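Local coordinates for glycosyl hydrolase 25 (Streptococcus pneumoniae, PDB 4FF5), which probably hydrolyses glycosidic bonds of the bacterial cell wall as a family 25 glycosyl hydrolase and takes part in host-cell invasion, at residues K134-F139 with R171-S176. Numbering follows the deposited sequence.
Sequences KAAEVF and RAKLAS
Ala136 and Lys173 meet where two neighbouring helices run close together, and the pair illustrates how a small methyl leaves room for the base of a long side chain, whose further part runs outward to Glu137. The methyl of Ala136 points at the partner helix and rests on the root of the lysine chain, with Ala136 CB 3.9 Å from Lys173 CG and about as far from Lys173 CB. Nearby, the CA atoms of Ala136 and Leu174 come within 5.6 Å. The axes of 134-139 and 171-176 pass 8.5 Å apart; the helices run in the same general direction, with a crossing angle of -39°.

Apolar contact continues at Leu174. Leu174 CD2 meets Phe139 CE2 obliquely at 4.1 Å, while Leu174 CD1 lies 3.9 Å from Ala136 O and also borders the CD2 side of the ring. The CB bond of Phe139 heads toward 171-176, and CG, anti to the backbone N (chi1 170°), continues it so that the ring meets Leu174; the ring also touches Val82. Phe170, one turn before Leu174, packs on both Ala136 and Phe139.

Electrostatics are confined to the outer margin. The lysine chain bends at chi2 (75°), which brings Lys173 CE to 3.9 Å from Glu137 OE1. The ammonium itself stays 4.2 Å away, Lys173 NZ to Glu137 OE1, beyond a salt bridge; the opposite charges probably attract weakly across the gap between the two side chains. No hydrogen bond spans the two segments.

Helices 129-143 and 163-177 each follow a parallel strand, 118-123 and 151-155, and the contact joins these consecutive beta-alpha units side by side, as in the outer helical layer of the TIM barrel of family 25 glycosyl hydrolases.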
loop_
_atom_site.group_PDB
_atom_site.type_symbol
_atom_site.label_atom_id
_atom_site.label_comp_id
_atom_site.label_asym_id
_atom_site.label_seq_id
_atom_site.Cartn_x
_atom_site.Cartn_y
_atom_site.Cartn_z
ATOM N N LYS A 134 0.193 -16.573 -9.813
ATOM C CA LYS A 134 -0.230 -17.277 -8.593
ATOM C C LYS A 134 -0.366 -16.289 -7.439
ATOM O O LYS A 134 -1.388 -16.255 -6.761
ATOM C CB LYS A 134 0.791 -18.361 -8.238
ATOM C CG LYS A 134 0.480 -19.211 -7.016
ATOM C CD LYS A 134 1.531 -20.308 -6.897
ATOM C CE LYS A 134 1.589 -20.915 -5.508
ATOM N NZ LYS A 134 0.536 -21.941 -5.254
ATOM N N ALA A 135 0.677 -15.489 -7.225
ATOM C CA ALA A 135 0.691 -14.494 -6.158
ATOM C C ALA A 135 -0.435 -13.466 -6.306
ATOM O O ALA A 135 -1.087 -13.124 -5.327
ATOM C CB ALA A 135 2.061 -13.815 -6.088
ATOM N N ALA A 136 -0.657 -12.985 -7.528
ATOM C CA ALA A 136 -1.758 -12.062 -7.831
ATOM C C ALA A 136 -3.102 -12.690 -7.482
ATOM O O ALA A 136 -3.981 -12.015 -6.970
ATOM C CB ALA A 136 -1.733 -11.639 -9.297
ATOM N N GLU A 137 -3.262 -13.982 -7.762
ATOM C CA GLU A 137 -4.535 -14.634 -7.450
ATOM C C GLU A 137 -4.744 -14.816 -5.943
ATOM O O GLU A 137 -5.821 -14.515 -5.427
ATOM C CB GLU A 137 -4.690 -15.958 -8.212
ATOM C CG GLU A 137 -6.041 -16.610 -7.966
ATOM C CD GLU A 137 -6.415 -17.640 -9.011
ATOM O OE1 GLU A 137 -5.558 -17.987 -9.854
ATOM O OE2 GLU A 137 -7.586 -18.090 -8.987
ATOM N N VAL A 138 -3.710 -15.295 -5.249
ATOM C CA VAL A 138 -3.718 -15.433 -3.787
ATOM C C VAL A 138 -4.058 -14.105 -3.095
ATOM O O VAL A 138 -4.805 -14.067 -2.085
ATOM C CB VAL A 138 -2.350 -15.974 -3.282
ATOM C CG1 VAL A 138 -2.256 -15.953 -1.757
ATOM C CG2 VAL A 138 -2.099 -17.385 -3.807
ATOM N N PHE A 139 -3.500 -13.027 -3.645
ATOM C CA PHE A 139 -3.623 -11.656 -3.114
ATOM C C PHE A 139 -5.036 -11.170 -3.345
ATOM O O PHE A 139 -5.696 -10.721 -2.423
ATOM C CB PHE A 139 -2.611 -10.778 -3.851
ATOM C CG PHE A 139 -2.735 -9.294 -3.611
ATOM C CD1 PHE A 139 -2.903 -8.762 -2.319
ATOM C CD2 PHE A 139 -2.547 -8.406 -4.679
ATOM C CE1 PHE A 139 -2.965 -7.379 -2.118
ATOM C CE2 PHE A 139 -2.592 -7.027 -4.470
ATOM C CZ PHE A 139 -2.787 -6.514 -3.189
ATOM N N ARG A 171 0.247 -7.455 -12.616
ATOM C CA ARG A 171 -0.798 -6.465 -12.891
ATOM C C ARG A 171 -1.939 -7.005 -13.778
ATOM O O ARG A 171 -3.117 -6.867 -13.439
ATOM C CB ARG A 171 -0.188 -5.218 -13.549
ATOM C CG ARG A 171 -1.126 -4.020 -13.573
ATOM C CD ARG A 171 -0.875 -3.113 -14.784
ATOM N NE ARG A 171 -1.039 -3.851 -16.045
ATOM C CZ ARG A 171 -2.205 -4.115 -16.634
ATOM N NH1 ARG A 171 -3.341 -3.707 -16.085
ATOM N NH2 ARG A 171 -2.228 -4.813 -17.773
ATOM N N ALA A 172 -1.568 -7.569 -14.928
ATOM C CA ALA A 172 -2.529 -8.151 -15.873
ATOM C C ALA A 172 -3.414 -9.216 -15.222
ATOM O O ALA A 172 -4.634 -9.252 -15.446
ATOM C CB ALA A 172 -1.798 -8.738 -17.074
ATOM N N LYS A 173 -2.806 -10.096 -14.426
ATOM C CA LYS A 173 -3.590 -11.136 -13.769
ATOM C C LYS A 173 -4.597 -10.529 -12.791
ATOM O O LYS A 173 -5.777 -10.914 -12.771
ATOM C CB LYS A 173 -2.694 -12.172 -13.087
ATOM C CG LYS A 173 -3.459 -13.303 -12.402
ATOM C CD LYS A 173 -4.011 -14.291 -13.441
ATOM C CE LYS A 173 -4.536 -15.545 -12.761
ATOM N NZ LYS A 173 -4.996 -16.527 -13.780
ATOM N N LEU A 174 -4.146 -9.553 -12.000
ATOM C CA LEU A 174 -5.015 -8.898 -11.036
ATOM C C LEU A 174 -6.206 -8.239 -11.732
ATOM O O LEU A 174 -7.343 -8.364 -11.278
ATOM C CB LEU A 174 -4.208 -7.856 -10.261
ATOM C CG LEU A 174 -4.727 -7.299 -8.949
ATOM C CD1 LEU A 174 -5.063 -8.432 -7.990
ATOM C CD2 LEU A 174 -3.692 -6.362 -8.342
ATOM N N ALA A 175 -5.935 -7.560 -12.851
ATOM C CA ALA A 175 -6.993 -6.929 -13.668
ATOM C C ALA A 175 -8.029 -7.946 -14.136
ATOM O O ALA A 175 -9.237 -7.744 -13.965
ATOM C CB ALA A 175 -6.380 -6.202 -14.865
ATOM N N SER A 176 -7.551 -9.046 -14.708
ATOM C CA SER A 176 -8.414 -10.100 -15.232
ATOM C C SER A 176 -9.281 -10.765 -14.146
ATOM O O SER A 176 -10.313 -11.342 -14.451
ATOM C CB SER A 176 -7.583 -11.167 -15.944
ATOM O OG SER A 176 -6.991 -12.040 -15.000
#